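Local structure of metallo-beta-lactamase (Simiduia agarivorans, 6MFI) at residues A[35-40]-A[60-65]; A[114-119]-A[138-143]; A[183-186]-A[191-194]; A[214-219]-A[283-288]. The protein probably hydrolyses beta-lactam antibiotics as a subclass B3 metallo-beta-lactamase, using an active site that holds two zinc ions. One frame throughout, in Å; residues are numbered along the deposited sequence. Where two conformers were deposited one is given.

Interaction 1: residues A[35-40]-A[60-65]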
loop_
_atom_site.group_PDB
_atom_site.type_symbol
_atom_site.label_atom_id
_atom_site.label_comp_id
_atom_site.label_asym_id
_atom_site.label_seq_id
_atom_site.Cartn_x
_atom_site.Cartn_y
_atom_site.Cartn_z
ATOM N N ASP A 35 16.884 11.773 -6.438
ATOM C CA ASP A 35 17.103 13.085 -7.034
ATOM C C ASP A 35 15.811 13.680 -7.582
ATOM O O ASP A 35 15.694 14.906 -7.691
ATOM C CB ASP A 35 18.152 12.991 -8.144
ATOM C CG ASP A 35 19.505 12.534 -7.632
ATOM O OD1 ASP A 35 19.835 12.834 -6.464
ATOM O OD2 ASP A 35 20.241 11.875 -8.398
ATOM N N SER A 36 14.835 12.839 -7.925
ATOM C CA SER A 36 13.599 13.318 -8.531
ATOM C C SER A 36 12.482 13.533 -7.521
ATOM O O SER A 36 11.622 14.395 -7.738
ATOM C CB SER A 36 13.114 12.335 -9.602
ATOM O OG SER A 36 14.114 12.110 -10.579
ATOM N N CYS A 37 12.467 12.774 -6.429
ATOM C CA CYS A 37 11.386 12.822 -5.454
ATOM C C CYS A 37 11.926 13.198 -4.082
ATOM O O CYS A 37 13.037 12.807 -3.709
ATOM C CB CYS A 37 10.659 11.473 -5.383
ATOM S SG CYS A 37 10.016 10.896 -6.976
ATOM N N ALA A 38 11.129 13.953 -3.333
ATOM C CA ALA A 38 11.493 14.429 -2.008
ATOM C C ALA A 38 10.678 13.696 -0.945
ATOM O O ALA A 38 9.803 12.879 -1.244
ATOM C CB ALA A 38 11.290 15.943 -1.910
ATOM N N ASP A 39 10.980 14.000 0.315
ATOM C CA ASP A 39 10.248 13.409 1.426
ATOM C C ASP A 39 8.869 14.048 1.544
ATOM O O ASP A 39 8.740 15.275 1.506
ATOM C CB ASP A 39 11.027 13.583 2.729
ATOM C CG ASP A 39 12.000 12.448 2.981
ATOM O OD1 ASP A 39 11.632 11.281 2.729
ATOM O OD2 ASP A 39 13.132 12.721 3.431
ATOM N N TRP A 40 7.844 13.208 1.689
ATOM C CA TRP A 40 6.457 13.660 1.799
ATOM C C TRP A 40 6.076 14.543 0.613
ATOM O O TRP A 40 5.539 15.643 0.766
ATOM C CB TRP A 40 6.220 14.385 3.124
ATOM C CG TRP A 40 6.487 13.538 4.329
ATOM C CD1 TRP A 40 7.468 13.722 5.259
ATOM C CD2 TRP A 40 5.747 12.384 4.749
ATOM N NE1 TRP A 40 7.393 12.749 6.226
ATOM C CE2 TRP A 40 6.344 11.916 5.936
ATOM C CE3 TRP A 40 4.643 11.699 4.233
ATOM C CZ2 TRP A 40 5.875 10.794 6.615
ATOM C CZ3 TRP A 40 4.178 10.586 4.909
ATOM C CH2 TRP A 40 4.793 10.144 6.087
ATOM N N GLY A 60 5.071 3.820 -8.364
ATOM C CA GLY A 60 4.218 4.877 -7.870
ATOM C C GLY A 60 4.775 6.259 -8.150
ATOM O O GLY A 60 5.755 6.439 -8.876
ATOM N N THR A 61 4.126 7.254 -7.550
ATOM C CA THR A 61 4.528 8.647 -7.693
ATOM C C THR A 61 5.618 8.965 -6.670
ATOM O O THR A 61 6.143 8.081 -5.988
ATOM C CB THR A 61 3.322 9.565 -7.529
ATOM O OG1 THR A 61 2.812 9.446 -6.195
ATOM C CG2 THR A 61 2.227 9.180 -8.508
ATOM N N CYS A 62 5.981 10.244 -6.557
ATOM C CA CYS A 62 6.895 10.672 -5.505
ATOM C C CYS A 62 6.231 10.722 -4.136
ATOM O O CYS A 62 6.935 10.733 -3.120
ATOM C CB CYS A 62 7.486 12.046 -5.832
ATOM S SG CYS A 62 8.446 12.127 -7.358
ATOM N N GLY A 63 4.900 10.747 -4.084
ATOM C CA GLY A 63 4.197 10.845 -2.819
ATOM C C GLY A 63 3.343 9.638 -2.486
ATOM O O GLY A 63 3.020 9.410 -1.317
ATOM N N ILE A 64 2.972 8.857 -3.499
ATOM C CA ILE A 64 2.113 7.691 -3.323
ATOM C C ILE A 64 2.795 6.483 -3.948
ATOM O O ILE A 64 3.276 6.554 -5.085
ATOM C CB ILE A 64 0.720 7.908 -3.943
ATOM C CG1 ILE A 64 -0.009 9.049 -3.229
ATOM C CG2 ILE A 64 -0.099 6.626 -3.881
ATOM C CD1 ILE A 64 -0.251 8.796 -1.755
ATOM N N ALA A 65 2.827 5.376 -3.213
ATOM C CA ALA A 65 3.509 4.172 -3.657
ATOM C C ALA A 65 2.576 3.260 -4.443
ATOM O O ALA A 65 1.373 3.180 -4.175
ATOM C CB ALA A 65 4.085 3.407 -2.464
#
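Just before Cys62, the half-cystine that bonds Cys37, the hydroxyl oxygen of Thr61 is gripped from three directions. Thr61 OG1 accepts from Ile64 N at 2.8 Å and more loosely from Gly63 N at 3.2 Å, closing an ST turn inside an ST motif, and it gives its own hydrogen to Trp43 O. This bonding pins the bend on which Cys62 sits. Across the contact the link is covalent: Cys37 SG and Cys62 SG are joined at 2.0 Å, with a chi3 of -51°. Both sulfurs point away from their carbonyl carbons (chi1 -56° in Cys37, -61° in Cys62), which turns them into the gap between the two segments. The disulfide joins the C-terminal end of helix 30-36, where Cys37 is the first residue to leave helical geometry, to the loop between strands 56-58 and 67-71 of the seven-stranded sheet. The bridge is compact; the small chi3 draws Cys37 CB to within 3.3 Å of Cys62 CB. Ser36 O passes Cys62 SG at 3.9 Å. Cys37 O receives a hydrogen bond from Arg260 NE, which ties the chain after the helix to helix 259-265.

Interaction 2: residues A[114-119]-A[138-143]. With ZN (zinc ion), chain B.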
loop_
_atom_site.group_PDB
_atom_site.type_symbol
_atom_site.label_atom_id
_atom_site.label_comp_id
_atom_site.label_asym_id
_atom_site.label_seq_id
_atom_site.Cartn_x
_atom_site.Cartn_y
_atom_site.Cartn_z
ATOM N N ASP A 114 -6.334 8.618 -2.137
ATOM C CA ASP A 114 -4.956 8.822 -2.566
ATOM C C ASP A 114 -4.239 7.520 -2.897
ATOM O O ASP A 114 -3.106 7.567 -3.385
ATOM C CB ASP A 114 -4.172 9.588 -1.498
ATOM C CG ASP A 114 -4.248 8.936 -0.134
ATOM O OD1 ASP A 114 -5.352 8.515 0.264
ATOM O OD2 ASP A 114 -3.200 8.850 0.541
ATOM N N HIS A 115 -4.864 6.369 -2.656
ATOM C CA HIS A 115 -4.251 5.080 -2.944
ATOM C C HIS A 115 -5.041 4.222 -3.921
ATOM O O HIS A 115 -4.436 3.424 -4.639
ATOM C CB HIS A 115 -4.044 4.284 -1.647
ATOM C CG HIS A 115 -3.221 5.003 -0.624
ATOM N ND1 HIS A 115 -1.897 5.330 -0.828
ATOM C CD2 HIS A 115 -3.536 5.465 0.608
ATOM C CE1 HIS A 115 -1.433 5.960 0.236
ATOM N NE2 HIS A 115 -2.406 6.053 1.123
ATOM N N VAL A 116 -6.365 4.361 -3.970
ATOM C CA VAL A 116 -7.190 3.526 -4.837
ATOM C C VAL A 116 -8.097 4.399 -5.694
ATOM O O VAL A 116 -9.043 3.903 -6.316
ATOM C CB VAL A 116 -8.018 2.520 -4.016
ATOM C CG1 VAL A 116 -7.106 1.569 -3.257
ATOM C CG2 VAL A 116 -8.943 3.254 -3.060
ATOM N N GLY A 117 -7.812 5.702 -5.735
ATOM C CA GLY A 117 -8.664 6.610 -6.488
ATOM C C GLY A 117 -8.686 6.307 -7.975
ATOM O O GLY A 117 -9.717 6.462 -8.634
ATOM N N GLY A 118 -7.555 5.871 -8.520
ATOM C CA GLY A 118 -7.475 5.554 -9.932
ATOM C C GLY A 118 -7.506 4.067 -10.216
ATOM O O GLY A 118 -7.024 3.618 -11.258
ATOM N N MET A 119 -8.078 3.292 -9.290
ATOM C CA MET A 119 -8.118 1.844 -9.461
ATOM C C MET A 119 -8.998 1.447 -10.640
ATOM O O MET A 119 -8.672 0.507 -11.375
ATOM C CB MET A 119 -8.608 1.181 -8.174
ATOM C CG MET A 119 -8.243 -0.289 -8.043
ATOM S SD MET A 119 -6.478 -0.592 -8.229
ATOM C CE MET A 119 -5.950 -0.577 -6.517
ATOM N N ALA A 138 -16.658 -2.441 -0.431
ATOM C CA ALA A 138 -17.828 -1.569 -0.388
ATOM C C ALA A 138 -17.471 -0.150 -0.813
ATOM O O ALA A 138 -18.273 0.528 -1.466
ATOM C CB ALA A 138 -18.437 -1.575 1.012
ATOM N N VAL A 139 -16.273 0.313 -0.456
ATOM C CA VAL A 139 -15.851 1.653 -0.854
ATOM C C VAL A 139 -15.589 1.707 -2.353
ATOM O O VAL A 139 -16.001 2.653 -3.034
ATOM C CB VAL A 139 -14.617 2.087 -0.043
ATOM C CG1 VAL A 139 -14.136 3.455 -0.501
ATOM C CG2 VAL A 139 -14.942 2.101 1.442
ATOM N N MET A 140 -14.905 0.695 -2.896
ATOM C CA MET A 140 -14.637 0.659 -4.332
ATOM C C MET A 140 -15.926 0.530 -5.132
ATOM O O MET A 140 -16.048 1.096 -6.224
ATOM C CB MET A 140 -13.695 -0.498 -4.666
ATOM C CG MET A 140 -12.490 -0.614 -3.753
ATOM S SD MET A 140 -11.472 0.869 -3.768
ATOM C CE MET A 140 -11.096 0.995 -5.514
ATOM N N ARG A 141 -16.893 -0.224 -4.607
ATOM C CA ARG A 141 -18.168 -0.382 -5.297
ATOM C C ARG A 141 -18.976 0.910 -5.281
ATOM O O ARG A 141 -19.673 1.217 -6.255
ATOM C CB ARG A 141 -18.961 -1.523 -4.659
ATOM C CG ARG A 141 -20.368 -1.699 -5.193
ATOM C CD ARG A 141 -21.032 -2.923 -4.584
ATOM N NE ARG A 141 -21.222 -2.786 -3.141
ATOM C CZ ARG A 141 -20.539 -3.469 -2.228
ATOM N NH1 ARG A 141 -19.615 -4.343 -2.603
ATOM N NH2 ARG A 141 -20.781 -3.278 -0.938
ATOM N N ASN A 142 -18.888 1.679 -4.197
ATOM C CA ASN A 142 -19.613 2.934 -4.070
ATOM C C ASN A 142 -18.766 4.155 -4.398
ATOM O O ASN A 142 -19.316 5.255 -4.512
ATOM C CB ASN A 142 -20.177 3.077 -2.652
ATOM C CG ASN A 142 -20.976 1.866 -2.218
ATOM O OD1 ASN A 142 -21.584 1.183 -3.042
ATOM N ND2 ASN A 142 -20.976 1.590 -0.920
ATOM N N GLY A 143 -17.454 3.994 -4.550
ATOM C CA GLY A 143 -16.591 5.116 -4.855
ATOM C C GLY A 143 -16.379 6.095 -3.725
ATOM O O GLY A 143 -15.861 7.189 -3.968
HETATM ZN ZN ZN B . -2.752 7.904 2.279
HETATM O O HOH W 1 -4.453 8.321 3.217
#
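Two residues before Val116, whose side chain meets Met140, the carboxylate of Asp114 leans over one face of the His115 ring, with Asp114 CG 3.5 Å above the ring plane and displaced toward its rim. The rings of His110 and His253 also meet this imidazole, the latter edge-to-face. Asp114 OD2 binds zinc at 2.0 Å and His115 NE2 binds it at 2.2 Å; His253 and a water complete the site, the water also making a weak hydrogen bond to Asp114 OD1. The contact between the segments is apolar and buried. Met140 was deposited in two conformers; in the one described its chain folds back through chi2 -59° and chi3 -57°, and the contacts of its sulfur and methyl hold for this conformer and may differ in the other. Here Met140 SD comes within 3.5 Å of Val116 CG2, while Met140 CE reaches Met119 CB at 3.6 Å, so the thioether end lies across both side chains at once. Val116 and Met119 are brought to the same side by the type I turn that spans them, closed by Met119 N bonding to Val116 O at 3.2 Å. Directly after the zinc ligands Asp114 and His115, the contact sets Val116 and the start of helix 119-126 against helix 134-142, which follows strand 129-132 in the chain.

Interaction 3: residues A[183-186]-A[191-194]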
loop_
_atom_site.group_PDB
_atom_site.type_symbol
_atom_site.label_atom_id
_atom_site.label_comp_id
_atom_site.label_asym_id
_atom_site.label_seq_id
_atom_site.Cartn_x
_atom_site.Cartn_y
_atom_site.Cartn_z
ATOM N N TYR A 183 -2.910 -9.543 5.332
ATOM C CA TYR A 183 -3.188 -9.502 6.761
ATOM C C TYR A 183 -4.062 -8.293 7.042
ATOM O O TYR A 183 -3.668 -7.160 6.749
ATOM C CB TYR A 183 -1.893 -9.440 7.576
ATOM C CG TYR A 183 -0.963 -10.604 7.323
ATOM C CD1 TYR A 183 -1.099 -11.792 8.029
ATOM C CD2 TYR A 183 0.048 -10.516 6.376
ATOM C CE1 TYR A 183 -0.251 -12.860 7.800
ATOM C CE2 TYR A 183 0.899 -11.576 6.140
ATOM C CZ TYR A 183 0.745 -12.745 6.853
ATOM O OH TYR A 183 1.594 -13.803 6.620
ATOM N N ALA A 184 -5.247 -8.536 7.594
ATOM C CA ALA A 184 -6.175 -7.457 7.915
ATOM C C ALA A 184 -5.580 -6.597 9.023
ATOM O O ALA A 184 -5.499 -7.027 10.178
ATOM C CB ALA A 184 -7.527 -8.028 8.330
ATOM N N THR A 185 -5.154 -5.385 8.671
ATOM C CA THR A 185 -4.587 -4.428 9.618
ATOM C C THR A 185 -5.415 -3.149 9.582
ATOM O O THR A 185 -4.982 -2.129 9.026
ATOM C CB THR A 185 -3.121 -4.133 9.305
ATOM O OG1 THR A 185 -3.010 -3.610 7.975
ATOM C CG2 THR A 185 -2.286 -5.400 9.419
ATOM N N PRO A 186 -6.608 -3.163 10.164
ATOM C CA PRO A 186 -7.469 -1.980 10.146
ATOM C C PRO A 186 -6.996 -0.952 11.170
ATOM O O PRO A 186 -5.984 -1.124 11.845
ATOM C CB PRO A 186 -8.842 -2.547 10.504
ATOM C CG PRO A 186 -8.530 -3.695 11.395
ATOM C CD PRO A 186 -7.231 -4.283 10.893
ATOM N N GLY A 191 -11.043 -1.483 6.226
ATOM C CA GLY A 191 -10.625 -2.586 5.381
ATOM C C GLY A 191 -9.190 -2.511 4.902
ATOM O O GLY A 191 -8.878 -2.968 3.798
ATOM N N ALA A 192 -8.306 -1.946 5.720
ATOM C CA ALA A 192 -6.902 -1.852 5.349
ATOM C C ALA A 192 -6.245 -3.227 5.370
ATOM O O ALA A 192 -6.595 -4.099 6.169
ATOM C CB ALA A 192 -6.161 -0.906 6.291
ATOM N N LEU A 193 -5.275 -3.412 4.477
ATOM C CA LEU A 193 -4.563 -4.674 4.344
ATOM C C LEU A 193 -3.061 -4.427 4.337
ATOM O O LEU A 193 -2.590 -3.369 3.912
ATOM C CB LEU A 193 -4.965 -5.418 3.060
ATOM C CG LEU A 193 -6.389 -5.966 2.967
ATOM C CD1 LEU A 193 -6.565 -6.767 1.686
ATOM C CD2 LEU A 193 -6.721 -6.818 4.181
ATOM N N SER A 194 -2.318 -5.422 4.815
ATOM C CA SER A 194 -0.864 -5.450 4.724
ATOM C C SER A 194 -0.456 -6.711 3.979
ATOM O O SER A 194 -0.846 -7.818 4.366
ATOM C CB SER A 194 -0.215 -5.410 6.111
ATOM O OG SER A 194 -0.539 -4.212 6.794
#
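Thr185 follows the first strand of the beta hairpin formed by strands 178-184 and 193-199, and its side chain reaches across to Ser194. Its CB lies 3.6 Å from Ser194 OG. From there the branches divide: Thr185 OG1 and Ser194 OG share a hydrogen bond of 2.8 Å, and the methyl Thr185 CG2 packs at 3.4 Å from the same Ser194 OG. Placing OG1 between the backbone N and the carbonyl carbon (chi1 59°) lets both branches touch the serine. Ser194 OG is held a second time, by Asp212 N, so this hydroxyl is fixed between the hairpin and the chain beyond strand 206-210. The backbones pair antiparallel. Tyr183 and Ser194 form a hydrogen-bonded pair, with Ser194 N donating to Tyr183 O at 2.9 Å and Tyr183 N returning a bond to Ser194 O; the same Ser194 O lies near the plane of the tyrosine ring, at its edge. Ala184 and Leu193 form the next, non-hydrogen-bonded pair. As the strands part, Thr185 N still bonds Ala192 O at 3.2 Å, but it sits above the carbonyl plane, 44° out of it. Ala192, whose methyl touches zinc ligand His110, also presses on the first strand's extension, with Ala192 CB just 3.2 Å from Thr185 O.

Interaction 4: residues A[214-219]-A[283-288]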
loop_
_atom_site.group_PDB
_atom_site.type_symbol
_atom_site.label_atom_id
_atom_site.label_comp_id
_atom_site.label_asym_id
_atom_site.label_seq_id
_atom_site.Cartn_x
_atom_site.Cartn_y
_atom_site.Cartn_z
ATOM N N LEU A 214 -1.611 2.737 8.568
ATOM C CA LEU A 214 -1.895 2.432 9.967
ATOM C C LEU A 214 -1.917 3.672 10.855
ATOM O O LEU A 214 -1.996 3.544 12.082
ATOM C CB LEU A 214 -0.891 1.414 10.524
ATOM C CG LEU A 214 -0.917 0.024 9.885
ATOM C CD1 LEU A 214 -0.042 -0.930 10.662
ATOM C CD2 LEU A 214 -2.332 -0.508 9.809
ATOM N N SER A 215 -1.861 4.870 10.271
ATOM C CA SER A 215 -1.758 6.095 11.050
ATOM C C SER A 215 -3.080 6.397 11.752
ATOM O O SER A 215 -4.146 6.302 11.137
ATOM C CB SER A 215 -1.370 7.269 10.155
ATOM O OG SER A 215 -2.230 7.345 9.033
ATOM N N PRO A 216 -3.028 6.767 13.042
ATOM C CA PRO A 216 -4.209 7.193 13.807
ATOM C C PRO A 216 -4.698 8.594 13.439
ATOM O O PRO A 216 -4.916 9.447 14.304
ATOM C CB PRO A 216 -3.713 7.130 15.254
ATOM C CG PRO A 216 -2.243 7.387 15.153
ATOM C CD PRO A 216 -1.804 6.759 13.859
ATOM N N VAL A 217 -4.850 8.839 12.143
ATOM C CA VAL A 217 -5.354 10.101 11.634
ATOM C C VAL A 217 -6.807 9.896 11.234
ATOM O O VAL A 217 -7.249 8.785 10.922
ATOM C CB VAL A 217 -4.506 10.617 10.447
ATOM C CG1 VAL A 217 -4.799 9.811 9.190
ATOM C CG2 VAL A 217 -4.733 12.104 10.219
ATOM N N SER A 218 -7.570 10.984 11.247
ATOM C CA SER A 218 -9.001 10.915 10.994
ATOM C C SER A 218 -9.494 12.302 10.608
ATOM O O SER A 218 -8.733 13.274 10.599
ATOM C CB SER A 218 -9.745 10.386 12.220
ATOM O OG SER A 218 -9.850 11.386 13.218
ATOM N N ALA A 219 -10.781 12.384 10.288
ATOM C CA ALA A 219 -11.427 13.667 10.079
ATOM C C ALA A 219 -11.679 14.346 11.419
ATOM O O ALA A 219 -11.801 13.690 12.458
ATOM C CB ALA A 219 -12.742 13.495 9.318
ATOM N N SER A 283 2.023 2.012 17.285
ATOM C CA SER A 283 1.456 1.872 18.622
ATOM C C SER A 283 1.810 3.059 19.504
ATOM O O SER A 283 1.023 3.443 20.377
ATOM C CB SER A 283 1.935 0.571 19.264
ATOM O OG SER A 283 1.507 -0.554 18.518
ATOM N N ALA A 284 2.990 3.649 19.299
ATOM C CA ALA A 284 3.336 4.863 20.026
ATOM C C ALA A 284 2.461 6.030 19.588
ATOM O O ALA A 284 1.943 6.772 20.429
ATOM C CB ALA A 284 4.816 5.193 19.832
ATOM N N ARG A 285 2.275 6.201 18.276
ATOM C CA ARG A 285 1.391 7.255 17.785
ATOM C C ARG A 285 -0.048 7.018 18.224
ATOM O O ARG A 285 -0.777 7.971 18.521
ATOM C CB ARG A 285 1.476 7.346 16.262
ATOM C CG ARG A 285 2.792 7.891 15.738
ATOM C CD ARG A 285 2.795 7.930 14.219
ATOM N NE ARG A 285 1.682 8.713 13.690
ATOM C CZ ARG A 285 1.316 8.723 12.413
ATOM N NH1 ARG A 285 1.972 7.985 11.527
ATOM N NH2 ARG A 285 0.292 9.468 12.021
ATOM N N LEU A 286 -0.475 5.754 18.269
ATOM C CA LEU A 286 -1.831 5.447 18.708
ATOM C C LEU A 286 -2.012 5.753 20.189
ATOM O O LEU A 286 -3.064 6.259 20.600
ATOM C CB LEU A 286 -2.155 3.982 18.413
ATOM C CG LEU A 286 -3.438 3.402 19.014
ATOM C CD1 LEU A 286 -4.658 4.173 18.535
ATOM C CD2 LEU A 286 -3.564 1.926 18.670
ATOM N N ALA A 287 -0.997 5.459 21.006
ATOM C CA ALA A 287 -1.082 5.763 22.431
ATOM C C ALA A 287 -1.153 7.266 22.669
ATOM O O ALA A 287 -1.868 7.727 23.566
ATOM C CB ALA A 287 0.108 5.151 23.171
ATOM N N GLN A 288 -0.421 8.050 21.873
ATOM C CA GLN A 288 -0.518 9.503 21.973
ATOM C C GLN A 288 -1.810 10.023 21.354
ATOM O O GLN A 288 -2.296 11.092 21.745
ATOM C CB GLN A 288 0.692 10.161 21.307
ATOM C CG GLN A 288 2.031 9.560 21.711
ATOM C CD GLN A 288 3.196 10.115 20.916
ATOM O OE1 GLN A 288 4.345 10.034 21.347
ATOM N NE2 GLN A 288 2.908 10.674 19.744
#
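The loop 214-219, which borders the zinc site, rests on the C-terminal helix 274-291 through Ser215 and Pro216. Pro216 is the centre of an inverse gamma turn, closed by a weak hydrogen bond of 2.8 Å from Val217 N to Ser215 O. The turn pushes the pyrrolidine ring toward the helix, where Pro216 CG meets Arg285 O at 3.7 Å and Arg285 CB at 3.9 Å. The arginine then passes the proline at about a right angle and bends at chi3 (57°), which brings its flat end back over the loop. Pro216 CD lies over one face of the Arg285 guanidinium, nearer its rim than its centre, and Ser215 CA is over the same face. Ser215 CB approaches Arg285 NH2 to 3.3 Å, a packing contact of carbon against the guanidinium. One turn further along the helix, Arg289 NH2 donates to Pro216 O, so Pro216 is packed by Arg285 and hydrogen-bonded through its carbonyl by Arg289. The Leu286 side chain packs on Arg235 of helix 228-242. On the other side of the loop, Ser215 O accepts from ND1 of His188, a ligand of the zinc ion that His110 and His112 also bind. Ser215 O probably helps orient this ligand, a second-shell contact of the kind common around zinc-bound histidines, here in a dinuclear metallo-beta-lactamase site.

In the fold
From the N terminus the four contacts follow in series, none nested in or crossing another. Interaction 1 closes first, fastening the N-terminal helix to a loop of the seven-stranded sheet. Interaction 2 next encloses helix 119-126 and strand 129-132; Ile64 of the first packs on Asp114 and His115 of the second, carrying the contact to the zinc site. Interaction 3 closes the shortest loop, the hairpin turn of the five-stranded sheet that carries His188. Interaction 4 spans the longest separation, joining loop 214-219 to the last helix. It touches interaction 3, where Leu214 CD2 packs against Thr185 O. Together they link both sheets and the outer helices around the two zinc ions.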